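Local coordinates for regulatory Subunit of Protein Kinase A (cAMP-dependent) from Euglena gracilis (Euglena gracilis, PDB 6RSX) that binds cyclic AMP in two cyclic nucleotide-binding domains and, as in related regulatory subunits, probably restrains the protein kinase A catalytic subunit until cyclic AMP arrives, at residues M178-A183 and V259-E264; E160-Q165 and F205-D210; H69-Q74 and G87-L92; S58-K63 and F81-S86. All blocks are in the same frame, centred on the assembly; numbering follows the deposited sequence.

Following the chain from the N terminus, residues 58-63 open contact 4 and 69-74 open contact 3; 81-86 then close contact 4 before 87-92 close contact 3, so the two loops cross. Both lie in the first cyclic nucleotide-binding domain, one in each sheet, and meet where Met72 packs on Tyr82. The chain continues along helix 149-165, whose later part, 160-165, opens contact 2. Contact 1 opens at 178-183, contact 2 closes at 205-210 and contact 1 at 259-264: a second crossed pair, in series with the first. It ties helices 149-165 and 174-183 to neighbouring strands of one sheet in the second domain. Contacts 2 and 3 have centres about 32 Å apart.

Contact 1: M178-A183 and V259-E264; sequences MTMADA and VSLDRE
The carbonyl oxygen of Ala183, at the end of helix 174-183, takes two hydrogen bonds: Gln185 NE2 donates to it, and so does a water whose oxygen lies 2.8 Å from Ala183 O. The same water accepts a long bond from the backbone of the strand, Asp262 N at 3.3 Å, and so joins helix end to strand end without a direct bond between them. A mediator suits this place, because a carbonyl in the last turn of a helix has no further turn to donate to it.

Apart from the water, the contact is apolar, and Leu261 carries it. Its CD2 rests on Ala183 CB at 3.7 Å, and Met180 SD lies almost evenly against both leucine methyls, 3.9 Å from Leu261 CD1. Alanine is short enough to let the branched leucine close on the helix. Methionine reaches further, with CG anti to the backbone N (chi1 -179°) and the chain then bent at both following torsions, which brings SD to the leucine, the two side chains crossing at about a right angle. The backbones are also nearly perpendicular, the helix and strand axes passing 9.2 Å apart at 92°, so the meeting is confined to a small patch.

At the end of the strand, Asp262 is also the N-cap of helix 263-269, its OD1 accepting from Ser265 N, and its OD2 forms a salt bridge with Arg46, which also binds Glu264. Met180 also packs on Leu163 of helix 149-165 and on the loop residues Phe169 and Leu172, so helix 174-183 packs on both helix 149-165 and strand 256-262, which also touch each other.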
# COMPACT_ATOMS: atom_id res chain seq x y z
N MET A 178 2.81 -0.58 8.45
CA MET A 178 1.74 0.41 8.39
C MET A 178 1.28 0.65 6.97
O MET A 178 0.08 0.75 6.70
CB MET A 178 2.21 1.72 9.03
CG MET A 178 2.88 1.53 10.36
SD MET A 178 3.07 3.13 11.19
CE MET A 178 1.40 3.51 11.75
N THR A 179 2.22 0.80 6.03
CA THR A 179 1.82 1.10 4.66
C THR A 179 1.20 -0.14 4.02
O THR A 179 0.31 -0.02 3.17
CB THR A 179 3.02 1.59 3.86
OG1 THR A 179 4.06 0.65 3.96
CG2 THR A 179 3.55 2.89 4.43
N MET A 180 1.61 -1.32 4.47
CA MET A 180 0.96 -2.55 4.00
C MET A 180 -0.48 -2.59 4.48
O MET A 180 -1.40 -2.86 3.70
CB MET A 180 1.76 -3.77 4.46
CG MET A 180 1.14 -5.12 3.98
SD MET A 180 1.08 -5.28 2.18
CE MET A 180 2.80 -5.29 1.76
N ALA A 181 -0.71 -2.25 5.75
CA ALA A 181 -2.07 -2.17 6.25
C ALA A 181 -2.90 -1.19 5.44
O ALA A 181 -4.06 -1.47 5.14
CB ALA A 181 -2.08 -1.79 7.72
N ASP A 182 -2.35 0.00 5.12
CA ASP A 182 -3.12 0.95 4.31
C ASP A 182 -3.60 0.30 3.02
O ASP A 182 -4.73 0.54 2.57
CB ASP A 182 -2.26 2.17 3.94
CG ASP A 182 -1.83 3.01 5.15
OD1 ASP A 182 -2.46 2.92 6.22
OD2 ASP A 182 -0.86 3.79 5.00
N ALA A 183 -2.71 -0.46 2.38
CA ALA A 183 -2.93 -0.96 1.02
C ALA A 183 -3.84 -2.18 0.97
O ALA A 183 -4.56 -2.37 -0.01
CB ALA A 183 -1.58 -1.29 0.37
N VAL A 259 -7.39 -10.76 2.41
CA VAL A 259 -7.08 -9.38 2.03
C VAL A 259 -6.27 -9.45 0.75
O VAL A 259 -5.54 -10.43 0.50
CB VAL A 259 -6.33 -8.59 3.13
CG1 VAL A 259 -7.29 -8.15 4.23
CG2 VAL A 259 -5.22 -9.45 3.70
N SER A 260 -6.39 -8.41 -0.06
CA SER A 260 -5.75 -8.41 -1.36
C SER A 260 -4.96 -7.13 -1.60
O SER A 260 -5.19 -6.08 -0.99
CB SER A 260 -6.78 -8.58 -2.48
OG SER A 260 -7.64 -7.47 -2.53
N LEU A 261 -4.00 -7.25 -2.52
CA LEU A 261 -3.28 -6.12 -3.09
C LEU A 261 -3.53 -6.12 -4.59
O LEU A 261 -3.39 -7.17 -5.25
CB LEU A 261 -1.77 -6.23 -2.84
CG LEU A 261 -1.25 -6.20 -1.42
CD1 LEU A 261 0.24 -6.37 -1.45
CD2 LEU A 261 -1.65 -4.82 -0.76
N ASP A 262 -3.90 -4.96 -5.13
CA ASP A 262 -4.04 -4.89 -6.58
C ASP A 262 -2.66 -4.81 -7.23
O ASP A 262 -1.64 -4.62 -6.56
CB ASP A 262 -4.96 -3.73 -6.99
CG ASP A 262 -4.34 -2.34 -6.79
OD1 ASP A 262 -3.11 -2.21 -6.62
OD2 ASP A 262 -5.12 -1.36 -6.81
N ARG A 263 -2.61 -5.00 -8.55
CA ARG A 263 -1.33 -5.11 -9.24
C ARG A 263 -0.39 -3.94 -8.92
O ARG A 263 0.80 -4.14 -8.66
CB ARG A 263 -1.55 -5.19 -10.75
CG ARG A 263 -0.26 -5.17 -11.51
CD ARG A 263 -0.49 -5.19 -13.02
NE ARG A 263 -1.35 -6.29 -13.45
CZ ARG A 263 -0.91 -7.47 -13.88
NH1 ARG A 263 -1.77 -8.40 -14.27
NH2 ARG A 263 0.40 -7.73 -13.92
N GLU A 264 -0.92 -2.72 -8.97
CA GLU A 264 -0.11 -1.53 -8.71
C GLU A 264 0.48 -1.53 -7.30
O GLU A 264 1.67 -1.27 -7.11
CB GLU A 264 -0.96 -0.28 -8.96
CG GLU A 264 -0.22 1.05 -8.85
CD GLU A 264 -1.15 2.28 -9.00
OE1 GLU A 264 -2.38 2.16 -8.83
OE2 GLU A 264 -0.65 3.38 -9.28
O HOH W 1 -4.68 -2.84 -2.77

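Contact 2: E160-Q165 and F205-D210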
# COMPACT_ATOMS: atom_id res chain seq x y z
N GLU A 160 -2.59 -4.77 12.64
CA GLU A 160 -1.24 -4.85 13.19
C GLU A 160 -0.89 -6.28 13.59
O GLU A 160 0.14 -6.81 13.18
CB GLU A 160 -1.08 -3.90 14.37
CG GLU A 160 -0.04 -2.81 14.14
CD GLU A 160 1.21 -3.30 13.39
OE1 GLU A 160 1.40 -2.92 12.20
OE2 GLU A 160 2.01 -4.07 13.97
N ASP A 161 -1.74 -6.92 14.40
CA ASP A 161 -1.45 -8.29 14.82
C ASP A 161 -1.27 -9.22 13.61
O ASP A 161 -0.32 -10.01 13.55
CB ASP A 161 -2.57 -8.82 15.73
CG ASP A 161 -2.63 -8.08 17.06
OD1 ASP A 161 -1.60 -7.48 17.45
OD2 ASP A 161 -3.71 -8.10 17.70
N PHE A 162 -2.18 -9.12 12.64
CA PHE A 162 -2.10 -9.98 11.46
C PHE A 162 -0.74 -9.85 10.77
O PHE A 162 -0.06 -10.84 10.51
CB PHE A 162 -3.24 -9.66 10.49
CG PHE A 162 -3.28 -10.56 9.28
CD1 PHE A 162 -3.61 -11.90 9.41
CD2 PHE A 162 -2.99 -10.07 8.02
CE1 PHE A 162 -3.66 -12.74 8.29
CE2 PHE A 162 -3.04 -10.89 6.90
CZ PHE A 162 -3.36 -12.23 7.03
N LEU A 163 -0.33 -8.61 10.49
CA LEU A 163 0.90 -8.40 9.74
C LEU A 163 2.12 -8.84 10.53
O LEU A 163 3.12 -9.28 9.94
CB LEU A 163 1.02 -6.92 9.33
CG LEU A 163 -0.16 -6.44 8.49
CD1 LEU A 163 -0.18 -4.90 8.32
CD2 LEU A 163 -0.16 -7.13 7.16
N ALA A 164 2.05 -8.77 11.86
CA ALA A 164 3.17 -9.22 12.68
C ALA A 164 3.31 -10.74 12.74
O ALA A 164 4.42 -11.23 12.99
CB ALA A 164 3.04 -8.67 14.10
N GLN A 165 2.24 -11.49 12.49
CA GLN A 165 2.28 -12.94 12.66
C GLN A 165 2.11 -13.73 11.37
O GLN A 165 1.98 -14.96 11.42
CB GLN A 165 1.21 -13.38 13.67
CG GLN A 165 -0.19 -13.37 13.11
CD GLN A 165 -1.25 -13.31 14.19
OE1 GLN A 165 -0.94 -13.12 15.38
NE2 GLN A 165 -2.51 -13.47 13.79
N PHE A 205 -3.25 -9.98 -5.72
CA PHE A 205 -2.51 -10.88 -4.85
C PHE A 205 -3.30 -11.03 -3.56
O PHE A 205 -3.81 -10.04 -3.02
CB PHE A 205 -1.11 -10.31 -4.59
CG PHE A 205 -0.32 -11.08 -3.59
CD1 PHE A 205 0.15 -12.36 -3.89
CD2 PHE A 205 -0.04 -10.54 -2.34
CE1 PHE A 205 0.89 -13.08 -2.95
CE2 PHE A 205 0.71 -11.26 -1.41
CZ PHE A 205 1.19 -12.51 -1.71
N TYR A 206 -3.42 -12.26 -3.06
CA TYR A 206 -4.32 -12.53 -1.94
C TYR A 206 -3.58 -13.20 -0.80
O TYR A 206 -2.73 -14.08 -1.02
CB TYR A 206 -5.47 -13.45 -2.39
CG TYR A 206 -6.33 -12.80 -3.42
CD1 TYR A 206 -5.97 -12.85 -4.78
CD2 TYR A 206 -7.50 -12.11 -3.05
CE1 TYR A 206 -6.79 -12.23 -5.74
CE2 TYR A 206 -8.30 -11.51 -3.99
CZ TYR A 206 -7.93 -11.58 -5.33
OH TYR A 206 -8.72 -10.97 -6.27
N ILE A 207 -3.94 -12.81 0.43
CA ILE A 207 -3.50 -13.52 1.64
C ILE A 207 -4.74 -13.98 2.38
O ILE A 207 -5.66 -13.19 2.64
CB ILE A 207 -2.63 -12.62 2.55
CG1 ILE A 207 -1.49 -11.98 1.78
CG2 ILE A 207 -2.05 -13.44 3.71
CD1 ILE A 207 -1.80 -10.55 1.36
N ILE A 208 -4.77 -15.26 2.75
CA ILE A 208 -5.93 -15.81 3.44
C ILE A 208 -5.86 -15.48 4.93
O ILE A 208 -4.84 -15.76 5.58
CB ILE A 208 -5.99 -17.33 3.24
CG1 ILE A 208 -6.00 -17.62 1.73
CG2 ILE A 208 -7.20 -17.89 3.98
CD1 ILE A 208 -5.68 -19.07 1.39
N ILE A 209 -6.93 -14.89 5.45
CA ILE A 209 -7.06 -14.69 6.89
C ILE A 209 -7.67 -15.94 7.52
O ILE A 209 -7.10 -16.53 8.44
CB ILE A 209 -7.90 -13.45 7.22
CG1 ILE A 209 -7.24 -12.20 6.63
CG2 ILE A 209 -8.04 -13.32 8.73
CD1 ILE A 209 -8.15 -10.99 6.64
N ASP A 210 -8.84 -16.35 7.04
CA ASP A 210 -9.45 -17.58 7.50
C ASP A 210 -10.12 -18.26 6.31
O ASP A 210 -10.41 -17.62 5.29
CB ASP A 210 -10.47 -17.34 8.64
CG ASP A 210 -11.52 -16.30 8.31
OD1 ASP A 210 -12.50 -16.64 7.62
OD2 ASP A 210 -11.38 -15.14 8.76
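Phe162, on the last turns of helix 149-165, faces the point where strand 204-208 ends and the chain turns a corner at Ile209; the CA atoms of Phe162 and Ile209 lie 8.2 Å apart. The corner is a classic beta bulge, with Ile209 and Asp210 both set against His257 of the neighbouring strand. Across that distance the phenylalanine ring bridges helix and strand, a span that suits a long, flat side chain.

A chi1 of -177° turns the Phe162 ring away from its own backbone N, so that it stands out from the helix and brings CZ against the side chains at the end of the strand. Ile209 comes over one face: its CG1 sits 4.3 Å from the centroid of the Phe162 ring and 27° off the ring normal, a CH-pi contact that places a methylene over the CZ-CE1 side of the ring face. Ile207 comes in at the rim instead, its CG2 methyl touching Phe162 CZ at 3.8 Å, close to the plane of the ring. Near that plane too, Ile208 O approaches Phe162 CZ to 4.1 Å, a loose approach of a carbonyl to the weakly positive ring hydrogens. The CB of Ile208 points away from the helix and that of Ile207 toward it; Ile209 reaches the ring because the chain turns there.

Phe162 and Ile209 also both pack on Val259 of strand 256-262, the immediate neighbour of strand 204-208. On the helix, the next residue, Leu163, turns instead to Met180 and Ala181 of helix 174-183, so that helix 149-165 reaches both that helix and the sheet.

Contact 3: H69-Q74 and G87-L92; sequences HFIMKQ and GTCNIL. With CMP (adenosine-3',5'-cyclic-monophosphate), chain B.
Phe70 meets Leu92 obliquely, Phe70 CE2 lying 3.9 Å from Leu92 CD1, with the two side chains roughly perpendicular. Ile71, at the corner of the chain, points across the middle strand 127-130 toward strand 89-93 and sets CD1 3.6 Å from Cys89 SG. A slender thiol lets that methyl come close in a buried place.

Met72 turns toward the nucleotide: its CG lies between the backbone N and the carbonyl carbon (chi1 60°), and its SD comes 3.4 Å from O5' of cyclic AMP. Lys73 folds its aliphatic part back over one face of the Phe70 ring, CE standing 3.8 Å above the ring plane near its rim. Gln74 extends toward Leu92, but its OE1 accepts from Gln94 N, and Leu92 O is merely a neighbour. From the second strand Ile91 adds a methyl, CG2, 3.6 Å from N7 of the adenine.

Strands 70-72 and 89-93 flank strand 127-130 in one antiparallel sheet. Ile71 and Cys89 pack inward against strand 80-84 of the other sheet, whereas Phe70 and Leu92 also pack on Gln129 of strand 127-130. Met72 and Ile91 line the cyclic AMP pocket of the beta-barrel, the jelly roll characteristic of cyclic nucleotide-binding domains.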
# COMPACT_ATOMS: atom_id res chain seq x y z
N HIS A 69 16.85 20.99 -0.18
CA HIS A 69 16.19 21.60 0.96
C HIS A 69 15.27 20.60 1.68
O HIS A 69 14.62 19.76 1.05
CB HIS A 69 15.42 22.83 0.50
CG HIS A 69 16.31 23.97 0.11
ND1 HIS A 69 16.20 25.22 0.68
CD2 HIS A 69 17.32 24.05 -0.79
CE1 HIS A 69 17.10 26.03 0.14
NE2 HIS A 69 17.80 25.34 -0.74
N PHE A 70 15.22 20.73 3.00
CA PHE A 70 14.39 19.85 3.83
C PHE A 70 12.96 20.36 3.87
O PHE A 70 12.68 21.50 4.29
CB PHE A 70 14.94 19.74 5.26
CG PHE A 70 16.19 18.91 5.37
CD1 PHE A 70 17.44 19.49 5.20
CD2 PHE A 70 16.13 17.54 5.61
CE1 PHE A 70 18.60 18.72 5.29
CE2 PHE A 70 17.31 16.76 5.70
CZ PHE A 70 18.52 17.35 5.54
N ILE A 71 12.03 19.49 3.50
CA ILE A 71 10.61 19.80 3.63
C ILE A 71 10.18 19.71 5.09
O ILE A 71 9.33 20.48 5.55
CB ILE A 71 9.82 18.84 2.73
CG1 ILE A 71 10.17 19.18 1.27
CG2 ILE A 71 8.34 19.00 2.96
CD1 ILE A 71 10.33 17.98 0.40
N MET A 72 10.75 18.75 5.81
CA MET A 72 10.56 18.61 7.25
C MET A 72 11.80 17.95 7.83
O MET A 72 12.53 17.22 7.15
CB MET A 72 9.33 17.80 7.60
CG MET A 72 9.36 16.32 7.04
SD MET A 72 7.85 15.41 7.51
CE MET A 72 6.64 16.33 6.60
N LYS A 73 12.05 18.23 9.11
CA LYS A 73 13.15 17.60 9.82
C LYS A 73 12.61 16.68 10.90
O LYS A 73 11.62 16.99 11.56
CB LYS A 73 14.09 18.63 10.43
CG LYS A 73 14.60 19.59 9.41
CD LYS A 73 16.11 19.66 9.45
CE LYS A 73 16.76 18.28 9.27
NZ LYS A 73 18.25 18.41 9.44
N GLN A 74 13.31 15.57 11.08
CA GLN A 74 12.98 14.65 12.15
C GLN A 74 12.90 15.44 13.45
O GLN A 74 13.65 16.37 13.66
CB GLN A 74 14.05 13.56 12.25
CG GLN A 74 13.65 12.42 13.15
CD GLN A 74 14.67 11.31 13.10
OE1 GLN A 74 15.47 11.28 12.18
NE2 GLN A 74 14.69 10.42 14.10
N GLY A 87 9.39 15.35 -8.73
CA GLY A 87 10.66 15.26 -8.05
C GLY A 87 10.72 14.03 -7.17
O GLY A 87 9.77 13.28 -7.03
N THR A 88 11.87 13.84 -6.52
CA THR A 88 12.02 12.76 -5.56
C THR A 88 12.56 13.35 -4.25
O THR A 88 13.19 14.41 -4.23
CB THR A 88 12.94 11.67 -6.05
OG1 THR A 88 14.28 12.19 -6.18
CG2 THR A 88 12.38 11.08 -7.43
N CYS A 89 12.33 12.62 -3.17
CA CYS A 89 12.72 13.02 -1.82
C CYS A 89 13.40 11.85 -1.13
O CYS A 89 13.00 10.69 -1.33
CB CYS A 89 11.50 13.46 -0.93
SG CYS A 89 10.71 14.98 -1.47
N ASN A 90 14.40 12.13 -0.30
CA ASN A 90 15.02 11.11 0.52
C ASN A 90 14.41 11.12 1.92
O ASN A 90 14.26 12.19 2.51
CB ASN A 90 16.53 11.31 0.63
CG ASN A 90 17.26 10.88 -0.67
OD1 ASN A 90 16.69 10.17 -1.49
ND2 ASN A 90 18.48 11.35 -0.87
N ILE A 91 14.11 9.94 2.42
CA ILE A 91 13.69 9.73 3.81
C ILE A 91 14.96 9.42 4.60
O ILE A 91 15.66 8.43 4.31
CB ILE A 91 12.69 8.58 3.93
CG1 ILE A 91 11.48 8.81 3.02
CG2 ILE A 91 12.30 8.37 5.40
CD1 ILE A 91 10.73 10.16 3.23
N LEU A 92 15.27 10.26 5.58
CA LEU A 92 16.47 10.14 6.40
C LEU A 92 16.07 10.00 7.86
O LEU A 92 15.22 10.76 8.35
CB LEU A 92 17.38 11.37 6.23
CG LEU A 92 17.76 11.67 4.78
CD1 LEU A 92 18.00 13.12 4.54
CD2 LEU A 92 19.01 10.89 4.52
P CMP B . 5.93 11.88 10.14
O1P CMP B . 4.76 12.89 10.41
O2P CMP B . 6.63 11.15 11.21
O5' CMP B . 7.12 12.67 9.41
C5' CMP B . 8.12 11.98 8.66
C4' CMP B . 7.39 11.06 7.72
O4' CMP B . 8.24 10.20 6.95
C3' CMP B . 6.48 10.08 8.41
O3' CMP B . 5.38 10.72 9.01
C2' CMP B . 6.14 9.10 7.28
O2' CMP B . 5.06 9.63 6.54
C1' CMP B . 7.43 9.15 6.43
N9 CMP B . 8.23 7.93 6.46
C8 CMP B . 8.72 7.28 5.35
N7 CMP B . 9.44 6.25 5.77
C5 CMP B . 9.37 6.23 7.10
C6 CMP B . 9.92 5.33 7.97
N6 CMP B . 10.74 4.16 7.75
N1 CMP B . 9.73 5.43 9.27
C2 CMP B . 9.00 6.49 9.73
N3 CMP B . 8.42 7.40 8.88
C4 CMP B . 8.63 7.26 7.55

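Contact 4: S58-K63 and F81-S86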
# COMPACT_ATOMS: atom_id res chain seq x y z
N SER A 58 -10.75 21.17 -2.72
CA SER A 58 -10.82 22.59 -2.43
C SER A 58 -9.78 23.06 -1.42
O SER A 58 -9.48 24.26 -1.38
CB SER A 58 -12.24 22.95 -1.92
OG SER A 58 -12.50 22.41 -0.63
N SER A 59 -9.19 22.14 -0.64
CA SER A 59 -8.29 22.48 0.46
C SER A 59 -6.81 22.29 0.15
O SER A 59 -5.98 23.01 0.71
CB SER A 59 -8.63 21.64 1.71
OG SER A 59 -9.95 21.91 2.18
N MET A 60 -6.43 21.31 -0.68
CA MET A 60 -5.00 21.08 -0.85
C MET A 60 -4.32 22.31 -1.45
O MET A 60 -4.90 23.02 -2.29
CB MET A 60 -4.74 19.85 -1.73
CG MET A 60 -4.70 18.61 -0.92
SD MET A 60 -4.16 17.19 -1.88
CE MET A 60 -2.88 16.59 -0.76
N PHE A 61 -3.10 22.57 -1.02
CA PHE A 61 -2.33 23.71 -1.51
C PHE A 61 -0.93 23.28 -1.96
O PHE A 61 -0.39 22.25 -1.53
CB PHE A 61 -2.21 24.81 -0.45
CG PHE A 61 -1.65 24.36 0.88
CD1 PHE A 61 -2.46 23.74 1.84
CD2 PHE A 61 -0.32 24.58 1.18
CE1 PHE A 61 -1.94 23.34 3.10
CE2 PHE A 61 0.21 24.19 2.43
CZ PHE A 61 -0.60 23.58 3.38
N GLU A 62 -0.34 24.12 -2.81
CA GLU A 62 0.96 23.82 -3.44
C GLU A 62 2.10 24.24 -2.53
O GLU A 62 2.04 25.28 -1.85
CB GLU A 62 1.10 24.56 -4.77
CG GLU A 62 0.08 24.20 -5.80
CD GLU A 62 0.23 25.01 -7.09
OE1 GLU A 62 -0.76 25.64 -7.51
OE2 GLU A 62 1.34 25.02 -7.67
N LYS A 63 3.14 23.43 -2.50
CA LYS A 63 4.40 23.77 -1.84
C LYS A 63 5.51 23.31 -2.77
O LYS A 63 5.39 22.25 -3.36
CB LYS A 63 4.58 23.04 -0.53
CG LYS A 63 5.74 23.58 0.29
CD LYS A 63 5.76 22.95 1.71
CE LYS A 63 5.51 23.99 2.82
NZ LYS A 63 4.45 25.02 2.48
N PHE A 81 0.46 17.35 5.93
CA PHE A 81 0.58 16.08 5.24
C PHE A 81 0.81 16.35 3.75
O PHE A 81 0.17 17.26 3.18
CB PHE A 81 -0.69 15.26 5.48
CG PHE A 81 -0.76 13.98 4.70
CD1 PHE A 81 0.05 12.92 5.03
CD2 PHE A 81 -1.75 13.80 3.79
CE1 PHE A 81 -0.05 11.67 4.33
CE2 PHE A 81 -1.86 12.58 3.09
CZ PHE A 81 -1.03 11.52 3.40
N TYR A 82 1.73 15.61 3.11
CA TYR A 82 2.18 15.96 1.77
C TYR A 82 2.01 14.80 0.80
O TYR A 82 2.17 13.63 1.18
CB TYR A 82 3.69 16.35 1.75
CG TYR A 82 4.00 17.59 2.58
CD1 TYR A 82 3.87 18.85 2.03
CD2 TYR A 82 4.49 17.47 3.89
CE1 TYR A 82 4.17 20.01 2.76
CE2 TYR A 82 4.79 18.61 4.64
CZ TYR A 82 4.64 19.87 4.06
OH TYR A 82 4.95 21.01 4.76
N VAL A 83 1.71 15.14 -0.46
CA VAL A 83 1.85 14.18 -1.58
C VAL A 83 2.78 14.79 -2.62
O VAL A 83 2.64 15.95 -3.00
CB VAL A 83 0.48 13.83 -2.22
CG1 VAL A 83 0.63 12.72 -3.32
CG2 VAL A 83 -0.54 13.38 -1.17
N ILE A 84 3.73 13.99 -3.13
CA ILE A 84 4.66 14.49 -4.13
C ILE A 84 3.96 14.59 -5.48
O ILE A 84 3.35 13.62 -5.95
CB ILE A 84 5.89 13.57 -4.23
CG1 ILE A 84 6.67 13.58 -2.89
CG2 ILE A 84 6.76 14.06 -5.37
CD1 ILE A 84 7.89 12.60 -2.86
N GLU A 85 4.09 15.74 -6.13
CA GLU A 85 3.64 15.90 -7.51
C GLU A 85 4.80 15.68 -8.49
O GLU A 85 4.66 14.91 -9.45
CB GLU A 85 3.04 17.30 -7.71
CG GLU A 85 2.47 17.48 -9.14
CD GLU A 85 1.77 18.85 -9.26
OE1 GLU A 85 2.34 19.86 -8.77
OE2 GLU A 85 0.63 18.88 -9.76
N SER A 86 5.95 16.31 -8.23
CA SER A 86 7.15 16.20 -9.08
C SER A 86 8.38 16.05 -8.20
O SER A 86 8.44 16.58 -7.09
CB SER A 86 7.42 17.46 -9.90
OG SER A 86 6.27 18.03 -10.43
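Lys63 and Tyr82 make the closest approach here, and it is carbon that touches the ring. Lys63 CD lies 3.5 Å from Tyr82 CE1, and the next methylene, Lys63 CE, is 3.6 Å from Tyr82 OH. A chi1 of -169° swings the lysine chain away from its own N and toward the tyrosine, and bends at the last two torsions let it follow the outer end of the ring. A long aliphatic stem is apt, since it can cover a phenol and still end in a charge.

The apolar pair is Met60 and Val83. Met60, the first residue to leave helical geometry after helix 50-59, sends its CE methyl to 4.0 Å from Val83 CG2, one side chain lying nearly square to the other. Its flexible chain spans the distance from the helix end to a compact, beta-branched residue of the strand.

Polar and charged groups find their partners beyond the pair. Tyr82 OH is hydrogen-bonded to Asn80 ND2, and the ring meets Phe113, itself a pocket residue. Glu62 OE2 and Glu85 OE1 lie 5.4 Å apart, but Arg34 makes a salt bridge to Glu85 and a long, weak ion pair with Glu62, which should temper the repulsion between them.

Strand 134-140 runs between strands 61-65 and 80-84, so Lys63 and Tyr82 meet across a middle strand, where the small Ala138 packs against Tyr82, while Met60 comes from the helix end and packs on Leu139. The chemistry implies a joint held by shape and dispersion rather than by polar bonds, with the tyrosine hydroxyl bonded to Asn80 and Glu85 paired to Arg34, to which Glu62 is linked only weakly.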